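PDB 4OJU: SLH domain-containing protein from Pseudoflavonifractor capillosus, which is of unknown function but, carrying BspA-type leucine-rich repeats and the SLH modules of many cell-surface proteins, probably binds other proteins. Local coordinates for residues V11-F16 and T27-S32; G35-D40 and N67-T72; N99-N104 and S122-D127. One frame throughout, in Å; residues are numbered along the deposited sequence. Where two conformers were deposited one is given.

Contact 1. Residues V11-F16 and T27-S32; sequences VGPYTF and TRYDES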
ATOM      1  N   VAL A  11       4.941 -29.578  20.781  1.00 29.84           N
ATOM      2  CA  VAL A  11       3.892 -30.470  20.264  1.00 30.92           C
ATOM      3  C   VAL A  11       4.092 -30.511  18.780  1.00 33.26           C
ATOM      4  O   VAL A  11       3.688 -29.578  18.086  1.00 31.35           O
ATOM      5  CB  VAL A  11       2.433 -30.067  20.643  1.00 34.63           C
ATOM      6  CG1 VAL A  11       1.439 -31.131  20.181  1.00 35.65           C
ATOM      7  CG2 VAL A  11       2.284 -29.821  22.141  1.00 34.43           C
ATOM      8  N   GLY A  12       4.776 -31.550  18.308  1.00 31.10           N
ATOM      9  CA  GLY A  12       5.116 -31.666  16.891  1.00 30.34           C
ATOM     10  C   GLY A  12       5.858 -30.425  16.413  1.00 32.56           C
ATOM     11  O   GLY A  12       6.896 -30.080  16.991  1.00 31.09           O
ATOM     12  N   PRO A  13       5.321 -29.660  15.427  1.00 28.64           N
ATOM     13  CA  PRO A  13       6.052 -28.474  14.953  1.00 27.94           C
ATOM     14  C   PRO A  13       5.838 -27.225  15.818  1.00 30.66           C
ATOM     15  O   PRO A  13       6.447 -26.190  15.560  1.00 29.45           O
ATOM     16  CB  PRO A  13       5.468 -28.259  13.555  1.00 29.82           C
ATOM     17  CG  PRO A  13       4.040 -28.676  13.702  1.00 34.11           C
ATOM     18  CD  PRO A  13       4.087 -29.878  14.644  1.00 30.81           C
ATOM     19  N   TYR A  14       4.969 -27.320  16.834  1.00 26.80           N
ATOM     20  CA  TYR A  14       4.621 -26.163  17.660  1.00 25.79           C
ATOM     21  C   TYR A  14       5.384 -26.069  18.961  1.00 28.07           C
ATOM     22  O   TYR A  14       5.457 -27.049  19.717  1.00 26.31           O
ATOM     23  CB  TYR A  14       3.126 -26.212  18.013  1.00 26.38           C
ATOM     24  CG  TYR A  14       2.217 -26.297  16.819  1.00 27.24           C
ATOM     25  CD1 TYR A  14       2.021 -25.198  15.988  1.00 27.57           C
ATOM     26  CD2 TYR A  14       1.550 -27.481  16.511  1.00 28.86           C
ATOM     27  CE1 TYR A  14       1.181 -25.272  14.880  1.00 25.58           C
ATOM     28  CE2 TYR A  14       0.720 -27.569  15.399  1.00 29.98           C
ATOM     29  CZ  TYR A  14       0.529 -26.455  14.595  1.00 30.81           C
ATOM     30  OH  TYR A  14      -0.272 -26.518  13.491  1.00 30.38           O
ATOM     31  N   THR A  15       5.892 -24.868  19.256  1.00 24.20           N
ATOM     32  CA  THR A  15       6.487 -24.569  20.561  1.00 23.49           C
ATOM     33  C   THR A  15       5.505 -23.688  21.309  1.00 26.68           C
ATOM     34  O   THR A  15       5.065 -22.692  20.756  1.00 23.36           O
ATOM     35  CB  THR A  15       7.861 -23.871  20.464  1.00 26.62           C
ATOM     36  OG1 THR A  15       8.705 -24.581  19.570  1.00 28.54           O
ATOM     37  CG2 THR A  15       8.522 -23.704  21.839  1.00 25.33           C
ATOM     38  N   PHE A  16       5.201 -24.026  22.564  1.00 23.90           N
ATOM     39  CA  PHE A  16       4.326 -23.212  23.389  1.00 22.58           C
ATOM     40  C   PHE A  16       4.999 -22.798  24.654  1.00 28.02           C
ATOM     41  O   PHE A  16       5.723 -23.606  25.265  1.00 28.05           O
ATOM     42  CB  PHE A  16       3.050 -23.976  23.788  1.00 23.91           C
ATOM     43  CG  PHE A  16       2.186 -24.426  22.656  1.00 24.94           C
ATOM     44  CD1 PHE A  16       1.215 -23.582  22.120  1.00 27.24           C
ATOM     45  CD2 PHE A  16       2.335 -25.695  22.117  1.00 26.22           C
ATOM     46  CE1 PHE A  16       0.422 -24.001  21.047  1.00 28.80           C
ATOM     47  CE2 PHE A  16       1.531 -26.118  21.073  1.00 28.99           C
ATOM     48  CZ  PHE A  16       0.581 -25.268  20.534  1.00 27.54           C
ATOM     49  N   THR A  27       4.637 -19.876  20.444  1.00 23.49           N
ATOM     50  CA  THR A  27       5.793 -19.007  20.166  1.00 22.19           C
ATOM     51  C   THR A  27       6.517 -19.294  18.869  1.00 24.70           C
ATOM     52  O   THR A  27       7.136 -18.376  18.321  1.00 23.26           O
ATOM     53  CB  THR A  27       6.797 -19.055  21.323  1.00 28.23           C
ATOM     54  OG1 THR A  27       7.264 -20.393  21.484  1.00 27.75           O
ATOM     55  CG2 THR A  27       6.212 -18.532  22.631  1.00 28.58           C
ATOM     56  N   ARG A  28       6.477 -20.550  18.383  0.50 22.93           N
ATOM     57  CA  ARG A  28       7.191 -20.896  17.153  0.50 23.32           C
ATOM     58  C   ARG A  28       6.596 -22.101  16.427  0.50 27.24           C
ATOM     59  O   ARG A  28       6.179 -23.066  17.060  0.50 26.79           O
ATOM     60  CB  ARG A  28       8.675 -21.200  17.478  0.50 23.66           C
ATOM     61  CG  ARG A  28       9.577 -21.192  16.234  0.50 36.55           C
ATOM     62  CD  ARG A  28      10.998 -21.684  16.491  0.50 45.28           C
ATOM     63  NE  ARG A  28      11.249 -23.100  16.186  0.50 59.44           N
ATOM     64  CZ  ARG A  28      11.638 -24.017  17.076  0.50 74.01           C
ATOM     65  NH1 ARG A  28      11.823 -23.683  18.347  0.50 59.07           N
ATOM     66  NH2 ARG A  28      11.837 -25.272  16.702  0.50 64.60           N
ATOM     67  N   TYR A  29       6.624 -22.046  15.082  1.00 24.86           N
ATOM     68  CA  TYR A  29       6.233 -23.126  14.194  1.00 25.15           C
ATOM     69  C   TYR A  29       7.496 -23.572  13.471  1.00 29.82           C
ATOM     70  O   TYR A  29       8.135 -22.765  12.795  1.00 28.20           O
ATOM     71  CB  TYR A  29       5.161 -22.681  13.214  1.00 25.48           C
ATOM     72  CG  TYR A  29       4.732 -23.758  12.245  1.00 26.85           C
ATOM     73  CD1 TYR A  29       3.793 -24.724  12.615  1.00 28.25           C
ATOM     74  CD2 TYR A  29       5.203 -23.771  10.937  1.00 27.34           C
ATOM     75  CE1 TYR A  29       3.317 -25.658  11.698  1.00 29.00           C
ATOM     76  CE2 TYR A  29       4.759 -24.719  10.017  1.00 28.26           C
ATOM     77  CZ  TYR A  29       3.792 -25.642  10.395  1.00 34.05           C
ATOM     78  OH  TYR A  29       3.308 -26.547   9.482  1.00 32.85           O
ATOM     79  N   ASP A  30       7.854 -24.842  13.633  1.00 27.09           N
ATOM     80  CA  ASP A  30       9.050 -25.389  13.016  1.00 29.00           C
ATOM     81  C   ASP A  30       8.627 -26.252  11.835  1.00 32.22           C
ATOM     82  O   ASP A  30       8.177 -27.380  12.015  1.00 30.16           O
ATOM     83  CB  ASP A  30       9.884 -26.187  14.036  1.00 31.79           C
ATOM     84  CG  ASP A  30      11.212 -26.738  13.525  1.00 42.01           C
ATOM     85  OD1 ASP A  30      11.424 -26.753  12.286  1.00 42.20           O
ATOM     86  OD2 ASP A  30      12.042 -27.143  14.362  1.00 45.84           O
ATOM     87  N   GLU A  31       8.834 -25.724  10.640  1.00 30.79           N
ATOM     88  CA  GLU A  31       8.532 -26.364   9.361  1.00 33.25           C
ATOM     89  C   GLU A  31       9.022 -27.768   9.236  1.00 38.32           C
ATOM     90  O   GLU A  31       8.340 -28.607   8.644  1.00 38.42           O
ATOM     91  CB  GLU A  31       9.258 -25.599   8.253  1.00 35.36           C
ATOM     92  CG  GLU A  31       8.391 -24.659   7.487  1.00 48.19           C
ATOM     93  CD  GLU A  31       9.219 -23.966   6.432  1.00 56.62           C
ATOM     94  OE1 GLU A  31      10.060 -24.623   5.780  1.00 54.05           O
ATOM     95  OE2 GLU A  31       9.061 -22.739   6.302  1.00 47.52           O
ATOM     96  N   SER A  32      10.280 -27.984   9.652  1.00 36.25           N
ATOM     97  CA  SER A  32      10.970 -29.265   9.499  1.00 37.38           C
ATOM     98  C   SER A  32      10.301 -30.365  10.314  1.00 40.25           C
ATOM     99  O   SER A  32      10.542 -31.544  10.053  1.00 41.13           O
ATOM    100  CB  SER A  32      12.442 -29.131   9.884  1.00 41.50           C
ATOM    101  OG  SER A  32      12.617 -28.891  11.271  1.00 49.45           O
TER

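Contact 2. Residues G35-D40 and N67-T72; sequences GSTYAD and NITGVT. With EDO (1,2-ethanediol), chain E.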
ATOM      1  N   GLY A  35       3.887 -32.212   9.575  1.00 40.20           N
ATOM      2  CA  GLY A  35       3.369 -33.311   8.764  1.00 41.44           C
ATOM      3  C   GLY A  35       2.801 -32.853   7.433  1.00 44.58           C
ATOM      4  O   GLY A  35       2.733 -33.631   6.478  1.00 47.01           O
ATOM      5  N   SER A  36       2.396 -31.578   7.358  1.00 38.39           N
ATOM      6  CA  SER A  36       1.841 -30.950   6.152  1.00 37.41           C
ATOM      7  C   SER A  36       1.998 -29.437   6.228  1.00 36.61           C
ATOM      8  O   SER A  36       2.415 -28.911   7.267  1.00 36.17           O
ATOM      9  CB  SER A  36       0.369 -31.326   5.971  1.00 41.32           C
ATOM     10  OG  SER A  36      -0.500 -30.511   6.738  1.00 42.12           O
ATOM     11  N   THR A  37       1.642 -28.737   5.147  1.00 32.18           N
ATOM     12  CA  THR A  37       1.729 -27.269   5.089  1.00 31.15           C
ATOM     13  C   THR A  37       0.444 -26.622   5.639  1.00 34.13           C
ATOM     14  O   THR A  37       0.324 -25.403   5.612  1.00 35.07           O
ATOM     15  CB  THR A  37       2.042 -26.805   3.667  1.00 33.52           C
ATOM     16  OG1 THR A  37       0.957 -27.177   2.820  1.00 28.30           O
ATOM     17  CG2 THR A  37       3.371 -27.354   3.146  1.00 32.87           C
ATOM     18  N   TYR A  38      -0.527 -27.414   6.102  1.00 31.57           N
ATOM     19  CA  TYR A  38      -1.716 -26.853   6.745  1.00 31.19           C
ATOM     20  C   TYR A  38      -1.465 -26.859   8.253  1.00 33.59           C
ATOM     21  O   TYR A  38      -1.219 -27.921   8.828  1.00 34.81           O
ATOM     22  CB  TYR A  38      -3.024 -27.600   6.384  1.00 33.61           C
ATOM     23  CG  TYR A  38      -4.239 -26.801   6.804  1.00 34.49           C
ATOM     24  CD1 TYR A  38      -4.698 -26.829   8.120  1.00 35.85           C
ATOM     25  CD2 TYR A  38      -4.859 -25.926   5.919  1.00 34.66           C
ATOM     26  CE1 TYR A  38      -5.765 -26.036   8.532  1.00 32.93           C
ATOM     27  CE2 TYR A  38      -5.918 -25.116   6.324  1.00 34.36           C
ATOM     28  CZ  TYR A  38      -6.372 -25.182   7.629  1.00 36.25           C
ATOM     29  OH  TYR A  38      -7.433 -24.404   8.023  1.00 29.94           O
ATOM     30  N   ALA A  39      -1.477 -25.685   8.880  1.00 27.15           N
ATOM     31  CA  ALA A  39      -1.247 -25.558  10.323  1.00 25.35           C
ATOM     32  C   ALA A  39      -2.568 -25.564  11.072  1.00 29.04           C
ATOM     33  O   ALA A  39      -3.258 -24.547  11.121  1.00 28.56           O
ATOM     34  CB  ALA A  39      -0.461 -24.288  10.626  1.00 24.73           C
ATOM     35  N   ASP A  40      -2.951 -26.734  11.605  1.00 27.16           N
ATOM     36  CA  ASP A  40      -4.181 -26.870  12.393  1.00 27.85           C
ATOM     37  C   ASP A  40      -3.742 -26.661  13.831  1.00 31.73           C
ATOM     38  O   ASP A  40      -3.293 -27.597  14.477  1.00 32.25           O
ATOM     39  CB  ASP A  40      -4.846 -28.241  12.133  1.00 31.85           C
ATOM     40  CG  ASP A  40      -6.259 -28.403  12.679  1.00 43.77           C
ATOM     41  OD1 ASP A  40      -6.883 -27.375  13.053  1.00 43.38           O
ATOM     42  OD2 ASP A  40      -6.749 -29.544  12.718  1.00 51.47           O
ATOM     43  N   ASN A  67       6.433 -22.070   5.256  1.00 25.33           N
ATOM     44  CA  ASN A  67       5.882 -22.583   3.996  1.00 26.69           C
ATOM     45  C   ASN A  67       4.390 -22.920   4.104  1.00 30.80           C
ATOM     46  O   ASN A  67       3.865 -23.619   3.235  1.00 31.81           O
ATOM     47  CB  ASN A  67       6.667 -23.854   3.603  1.00 27.31           C
ATOM     48  CG  ASN A  67       6.479 -25.017   4.569  1.00 37.01           C
ATOM     49  OD1 ASN A  67       5.851 -24.906   5.631  1.00 32.57           O
ATOM     50  ND2 ASN A  67       7.020 -26.169   4.234  1.00 33.50           N
ATOM     51  N   ILE A  68       3.721 -22.495   5.185  1.00 24.64           N
ATOM     52  CA  ILE A  68       2.320 -22.872   5.378  1.00 24.17           C
ATOM     53  C   ILE A  68       1.435 -22.376   4.225  1.00 27.98           C
ATOM     54  O   ILE A  68       1.654 -21.291   3.687  1.00 27.07           O
ATOM     55  CB  ILE A  68       1.760 -22.432   6.754  1.00 25.62           C
ATOM     56  CG1 ILE A  68       1.784 -20.896   6.945  1.00 24.21           C
ATOM     57  CG2 ILE A  68       2.483 -23.175   7.899  1.00 24.84           C
ATOM     58  CD1 ILE A  68       0.846 -20.390   8.144  1.00 25.90           C
ATOM     59  N   THR A  69       0.464 -23.203   3.836  1.00 25.53           N
ATOM     60  CA  THR A  69      -0.495 -22.894   2.771  1.00 25.81           C
ATOM     61  C   THR A  69      -1.837 -22.506   3.378  1.00 27.86           C
ATOM     62  O   THR A  69      -2.635 -21.825   2.744  1.00 27.79           O
ATOM     63  CB  THR A  69      -0.647 -24.078   1.816  1.00 34.56           C
ATOM     64  OG1 THR A  69      -0.935 -25.248   2.585  1.00 36.53           O
ATOM     65  CG2 THR A  69       0.594 -24.297   0.942  1.00 29.92           C
ATOM     66  N   GLY A  70      -2.080 -22.968   4.586  1.00 25.36           N
ATOM     67  CA  GLY A  70      -3.325 -22.710   5.296  1.00 25.49           C
ATOM     68  C   GLY A  70      -3.147 -22.778   6.792  1.00 27.95           C
ATOM     69  O   GLY A  70      -2.189 -23.380   7.282  1.00 27.74           O
ATOM     70  N   VAL A  71      -4.052 -22.144   7.524  1.00 23.99           N
ATOM     71  CA  VAL A  71      -3.991 -22.143   8.972  1.00 23.21           C
ATOM     72  C   VAL A  71      -5.386 -22.032   9.574  1.00 26.16           C
ATOM     73  O   VAL A  71      -6.208 -21.250   9.099  1.00 23.87           O
ATOM     74  CB  VAL A  71      -3.036 -21.034   9.541  1.00 25.06           C
ATOM     75  CG1 VAL A  71      -3.489 -19.621   9.165  1.00 24.41           C
ATOM     76  CG2 VAL A  71      -2.855 -21.163  11.069  1.00 24.23           C
ATOM     77  N   THR A  72      -5.626 -22.810  10.646  1.00 23.18           N
ATOM     78  CA  THR A  72      -6.802 -22.672  11.492  1.00 22.41           C
ATOM     79  C   THR A  72      -6.299 -22.127  12.814  1.00 25.58           C
ATOM     80  O   THR A  72      -5.463 -22.758  13.457  1.00 25.74           O
ATOM     81  CB  THR A  72      -7.582 -23.964  11.658  1.00 28.47           C
ATOM     82  OG1 THR A  72      -8.121 -24.320  10.396  1.00 31.04           O
ATOM     83  CG2 THR A  72      -8.732 -23.815  12.646  1.00 31.92           C
TER
HETATM   84  C1  EDO E 201      -7.210 -29.903  16.811  1.00 66.58           C
HETATM   85  O1  EDO E 201      -7.333 -28.624  16.202  1.00 66.71           O
HETATM   86  C2  EDO E 201      -5.831 -30.504  16.494  1.00 65.80           C
HETATM   87  O2  EDO E 201      -4.848 -29.499  16.641  1.00 64.84           O
HETATM   88  O   HOH W   1       4.494 -26.739   7.096  1.00 31.60           O
HETATM   89  O   HOH W   2      -9.324 -26.900  11.056  1.00 70.06           O

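Contact 3. Residues N99-N104 and S122-D127; sequences NLIYIN and SVEKMD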
ATOM      1  N   ASN A  99     -14.055 -15.467  18.971  0.50 27.64           N
ATOM      2  CA  ASN A  99     -13.356 -15.187  20.240  0.50 26.96           C
ATOM      3  C   ASN A  99     -12.103 -14.321  20.010  0.50 27.49           C
ATOM      4  O   ASN A  99     -11.645 -13.684  20.957  0.50 25.62           O
ATOM      5  CB  ASN A  99     -12.980 -16.426  21.060  0.50 30.33           C
ATOM      6  CG  ASN A  99     -14.145 -17.077  21.757  0.50 54.10           C
ATOM      7  OD1 ASN A  99     -14.868 -16.454  22.539  0.50 51.67           O
ATOM      8  ND2 ASN A  99     -14.340 -18.357  21.486  0.50 44.65           N
ATOM      9  N   LEU A 100     -11.547 -14.285  18.769  1.00 22.83           N
ATOM     10  CA  LEU A 100     -10.409 -13.433  18.468  1.00 21.78           C
ATOM     11  C   LEU A 100     -10.799 -11.999  18.715  1.00 25.44           C
ATOM     12  O   LEU A 100     -11.871 -11.613  18.264  1.00 26.47           O
ATOM     13  CB  LEU A 100      -9.996 -13.624  17.015  1.00 21.22           C
ATOM     14  CG  LEU A 100      -8.781 -12.854  16.534  1.00 24.23           C
ATOM     15  CD1 LEU A 100      -7.466 -13.350  17.251  1.00 23.80           C
ATOM     16  CD2 LEU A 100      -8.656 -13.008  15.004  1.00 25.25           C
ATOM     17  N   ILE A 101      -9.981 -11.241  19.461  1.00 21.78           N
ATOM     18  CA  ILE A 101     -10.289  -9.839  19.762  1.00 22.38           C
ATOM     19  C   ILE A 101      -9.334  -8.893  19.032  1.00 26.96           C
ATOM     20  O   ILE A 101      -9.767  -7.843  18.554  1.00 28.29           O
ATOM     21  CB  ILE A 101     -10.235  -9.583  21.302  1.00 26.03           C
ATOM     22  CG1 ILE A 101     -11.129 -10.568  22.117  1.00 28.10           C
ATOM     23  CG2 ILE A 101     -10.555  -8.113  21.660  1.00 27.89           C
ATOM     24  CD1 ILE A 101     -12.682 -10.494  21.859  1.00 34.49           C
ATOM     25  N   TYR A 102      -8.035  -9.235  19.017  1.00 24.14           N
ATOM     26  CA  TYR A 102      -6.993  -8.375  18.478  1.00 24.29           C
ATOM     27  C   TYR A 102      -6.152  -9.015  17.401  1.00 25.65           C
ATOM     28  O   TYR A 102      -5.714 -10.146  17.543  1.00 24.56           O
ATOM     29  CB  TYR A 102      -6.028  -7.969  19.606  1.00 28.57           C
ATOM     30  CG  TYR A 102      -6.695  -7.276  20.758  1.00 34.47           C
ATOM     31  CD1 TYR A 102      -7.204  -5.989  20.620  1.00 36.99           C
ATOM     32  CD2 TYR A 102      -6.823  -7.904  21.996  1.00 36.84           C
ATOM     33  CE1 TYR A 102      -7.839  -5.347  21.680  1.00 39.43           C
ATOM     34  CE2 TYR A 102      -7.416  -7.253  23.078  1.00 38.85           C
ATOM     35  CZ  TYR A 102      -7.944  -5.985  22.908  1.00 45.65           C
ATOM     36  OH  TYR A 102      -8.576  -5.359  23.960  1.00 49.65           O
ATOM     37  N   ILE A 103      -5.867  -8.255  16.354  1.00 21.92           N
ATOM     38  CA  ILE A 103      -4.941  -8.635  15.293  1.00 20.44           C
ATOM     39  C   ILE A 103      -3.878  -7.559  15.312  1.00 22.14           C
ATOM     40  O   ILE A 103      -4.171  -6.397  14.985  1.00 22.11           O
ATOM     41  CB  ILE A 103      -5.576  -8.852  13.902  1.00 22.50           C
ATOM     42  CG1 ILE A 103      -6.799  -9.819  13.998  1.00 21.47           C
ATOM     43  CG2 ILE A 103      -4.475  -9.409  12.945  1.00 21.69           C
ATOM     44  CD1 ILE A 103      -7.586 -10.079  12.631  1.00 24.62           C
ATOM     45  N   ASN A 104      -2.678  -7.916  15.794  1.00 18.86           N
ATOM     46  CA  ASN A 104      -1.591  -6.957  15.969  1.00 19.46           C
ATOM     47  C   ASN A 104      -0.941  -6.588  14.673  1.00 23.96           C
ATOM     48  O   ASN A 104      -1.182  -7.193  13.634  1.00 22.23           O
ATOM     49  CB  ASN A 104      -0.550  -7.457  16.958  1.00 21.51           C
ATOM     50  CG  ASN A 104      -1.011  -7.253  18.372  1.00 46.81           C
ATOM     51  OD1 ASN A 104      -0.856  -6.185  18.948  1.00 54.04           O
ATOM     52  ND2 ASN A 104      -1.682  -8.220  18.920  1.00 35.20           N
ATOM     53  N   SER A 122     -16.179 -11.107  16.766  1.00 22.85           N
ATOM     54  CA  SER A 122     -15.548 -10.801  18.056  1.00 22.23           C
ATOM     55  C   SER A 122     -14.352  -9.810  17.932  1.00 23.60           C
ATOM     56  O   SER A 122     -13.954  -9.202  18.918  1.00 24.02           O
ATOM     57  CB  SER A 122     -15.095 -12.098  18.724  1.00 24.95           C
ATOM     58  OG  SER A 122     -14.173 -12.774  17.877  1.00 28.74           O
ATOM     59  N   VAL A 123     -13.771  -9.664  16.751  1.00 21.80           N
ATOM     60  CA  VAL A 123     -12.589  -8.795  16.570  1.00 20.98           C
ATOM     61  C   VAL A 123     -12.989  -7.361  16.864  1.00 26.72           C
ATOM     62  O   VAL A 123     -14.001  -6.893  16.348  1.00 25.94           O
ATOM     63  CB  VAL A 123     -11.912  -8.953  15.180  1.00 22.79           C
ATOM     64  CG1 VAL A 123     -10.789  -7.922  14.965  1.00 22.61           C
ATOM     65  CG2 VAL A 123     -11.360 -10.368  15.013  1.00 21.46           C
ATOM     66  N   GLU A 124     -12.219  -6.693  17.733  1.00 22.77           N
ATOM     67  CA  GLU A 124     -12.506  -5.315  18.135  1.00 23.01           C
ATOM     68  C   GLU A 124     -11.533  -4.326  17.536  1.00 27.25           C
ATOM     69  O   GLU A 124     -11.883  -3.157  17.356  1.00 27.23           O
ATOM     70  CB  GLU A 124     -12.423  -5.217  19.671  1.00 24.64           C
ATOM     71  CG  GLU A 124     -13.572  -5.943  20.341  1.00 29.78           C
ATOM     72  CD  GLU A 124     -13.519  -5.972  21.850  1.00 40.81           C
ATOM     73  OE1 GLU A 124     -12.842  -5.102  22.445  1.00 38.32           O
ATOM     74  OE2 GLU A 124     -14.135  -6.887  22.441  1.00 36.48           O
ATOM     75  N   LYS A 125     -10.306  -4.772  17.270  1.00 23.38           N
ATOM     76  CA  LYS A 125      -9.240  -3.886  16.835  1.00 23.72           C
ATOM     77  C   LYS A 125      -8.228  -4.619  15.964  1.00 25.57           C
ATOM     78  O   LYS A 125      -7.784  -5.720  16.294  1.00 25.59           O
ATOM     79  CB  LYS A 125      -8.540  -3.354  18.119  1.00 27.34           C
ATOM     80  CG  LYS A 125      -7.474  -2.299  17.952  1.00 42.76           C
ATOM     81  CD  LYS A 125      -6.893  -1.945  19.328  1.00 46.42           C
ATOM     82  CE  LYS A 125      -5.565  -1.242  19.245  1.00 58.10           C
ATOM     83  NZ  LYS A 125      -4.920  -1.141  20.580  1.00 71.98           N
HETATM   84  N   MSE A 126      -7.802  -3.929  14.896  1.00 21.49           N
HETATM   85  CA  MSE A 126      -6.770  -4.387  13.959  1.00 21.35           C
HETATM   86  C   MSE A 126      -5.752  -3.290  13.729  1.00 26.19           C
HETATM   87  O   MSE A 126      -6.158  -2.195  13.342  1.00 24.21           O
HETATM   88  CB  MSE A 126      -7.385  -4.784  12.599  1.00 22.68           C
HETATM   89  CG  MSE A 126      -8.364  -5.950  12.684  1.00 29.48           C
HETATM   90 SE   MSE A 126      -8.903  -6.474  10.879  0.75 38.02          SE
HETATM   91  CE  MSE A 126      -9.468  -4.783  10.089  1.00 34.66           C
ATOM     92  N   ASP A 127      -4.451  -3.565  13.988  1.00 25.02           N
ATOM     93  CA  ASP A 127      -3.318  -2.650  13.697  1.00 26.73           C
ATOM     94  C   ASP A 127      -2.724  -3.111  12.361  1.00 31.65           C
ATOM     95  O   ASP A 127      -2.205  -4.216  12.336  1.00 31.44           O
ATOM     96  CB  ASP A 127      -2.274  -2.717  14.837  1.00 29.49           C
ATOM     97  CG  ASP A 127      -2.823  -2.460  16.230  1.00 44.43           C
ATOM     98  OD1 ASP A 127      -3.967  -2.020  16.340  1.00 45.60           O
ATOM     99  OD2 ASP A 127      -2.104  -2.726  17.206  1.00 57.61           O
TER
HETATM  100  O   HOH W   3     -10.502  -3.928  22.555  1.00 55.25           O
HETATM  101  O   HOH W   4      -0.096  -4.166  17.262  1.00 26.96           O

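Contact 1. Residues V11-F16 and T27-S32
Tyr14 and Tyr29, a non-hydrogen-bonded pair on two antiparallel strands, send their rings to the same face of the sheet, where CE1 of Tyr14 comes to 3.5 Å from CD1 of Tyr29. The rings meet obliquely, planes 54° apart, and CE1 of Tyr14 arrives at the edge of the Tyr29 ring, near its plane. CG of Tyr29 stands opposite its own backbone N (chi1 179°), while CG of Tyr14 turns away from its carbonyl carbon (chi1 -56°); these two settings lean the rings together above the strands. Pro13 wedges in beside them, its CG over one face of the Tyr14 ring near the rim and 3.7 Å from Tyr29 CE1. On the other face Thr15 lies opposite Arg28, and Thr15 OG1 sits over one face of the guanidinium without bonding to it, donating instead to Gln10 OE1. Arg28 NH2 forms a salt bridge of 3.0 Å with Asp30 OD2, which lies in the guanidinium plane.

The backbone fixes this layout. Asp30 N bonds to Pro13 O at 2.7 Å, and Thr15 N gives a bond of 2.9 Å to Arg28 O. Thr15 O takes Thr27 N at 2.9 Å and, weakly, Arg28 N at 3.5 Å. Farther out, Asp30 OD1 accepts from Ser32 OG at 2.7 Å, so that Arg28 and Ser32 both hold the carboxylate. The strand 14-16 is entered through a type II' turn from Val11 to Tyr14, with Gly12 at positive phi, where a CB would run into Pro13 CD. Phe63 stacks on the Tyr29 ring. The whole is the antiparallel beta hairpin of strands 14-19 and 24-29 within the mixed sheet, with a classic beta bulge where Thr27 and Arg28 both face Thr15.

Contact 2. Residues G35-D40 and N67-T72
Thr37 O is gripped from the neighbouring segment by Thr69 N, in a bond of 2.8 Å, and by the CA-H of Ile68, whose CA lies 3.2 Å from the same oxygen. Beside it the hydroxyls of the two threonines meet, Thr37 OG1 to Thr69 OG1 at 2.7 Å, and either may be the donor. Both OG1 atoms lie between their own backbone N and carbonyl carbon (chi1 64° in Thr37, 52° in Thr69), a setting that brings the two hydroxyls together.

From here the strands run parallel. Ala39 N bonds to Gly70 O at 2.9 Å, and Thr72 N to Ala39 O at 3.0 Å. The Tyr38 ring lies with one face over the backbone of Gly70 and Val71, Gly70 C sitting above it near the rim; a CB on Gly70 would collide with Tyr38 CD2, which makes the glycine part of the fit. At the far end of the ring Tyr38 OH meets Thr72 OG1, arriving at the ring edge, in a very short bond of 2.5 Å. A water joins that Thr72 OG1 to Asp40 OD1; a second water links Ser36 O with Asn67 OD1.

The opposite face is apolar: Ala39 CB packs at 4.0 Å against Val71 CG2 and, more loosely, against Ile68 CG2, with Phe63 and Phe85 against this aliphatic group. Strand 93-95 continues the sheet beyond 70-72. The threonine pair and the Ser36-Asn67 water thus tie the turns before the strands, Tyr38, Thr72 and the Asp40 water link the sheet face, and the chemistry sets a polar, partly exposed side over a buried apolar one.

Contact 3. Residues N99-N104 and S122-D127
Val123 CG2 runs alongside Leu100, 3.8 Å from its CD2. Ile103 extends this apolar row: its CD1 reaches Met126 CG at 4.2 Å (a selenomethionine), and Ile119 of strand 116-119 packs on both residues. On the other face Lys125 CB comes to the edge of the Tyr102 ring; beside this pair Ile101 CG2 sits over the centre of the ring and against Glu124 CD.

Backbone bonds tie the parallel strands: Ile103 N to Lys125 O at 3.2 Å, and Asp127 N to Ile103 O at 3.0 Å. Ile101 O receives Glu124 N at 2.8 Å. At the entrance Ser122 OG, held between its backbone N and carbonyl carbon (chi1 59°), accepts from Asn99 N at 2.9 Å and donates to Leu100 O at 2.6 Å. Replacing Ser122 by an alanine would probably leave Asn99 N and Leu100 O without the hydroxyl that links them.

Waters close the polar edge, joining Tyr102 OH to Glu124 OE1 and Asn104 OD1 to Asp127 OD2. Asn104 ND2 bonds to Ile80 O, and Asp127 OD1 to Thr138 of the second subunit, whose strand pairs antiparallel with 125-127. This is the stacking of consecutive leucine-rich repeats, each adding a short strand to this sheet, with the sheet carried across a subunit interface.

The three contacts follow one another along the chain and are all partly buried. Contact 1, an antiparallel hairpin, and contact 2, a parallel pair, touch: Glu31 approaches Asn67, and Tyr14 OH approaches Asp40. Their centres are about 12 Å apart, whereas contact 3 lies about 23 Å from contact 1 and 22 Å from contact 2, centre to centre, on the opposite side of the chain's centre. Contacts 1 and 3 nevertheless reach the same mixed sheet; contact 2 belongs to a separate parallel one. Aromatic rings pack the inner face of contact 1, aliphatic groups those of contacts 2 and 3, the latter including the selenomethionine Met126; only at contact 3 does another subunit join.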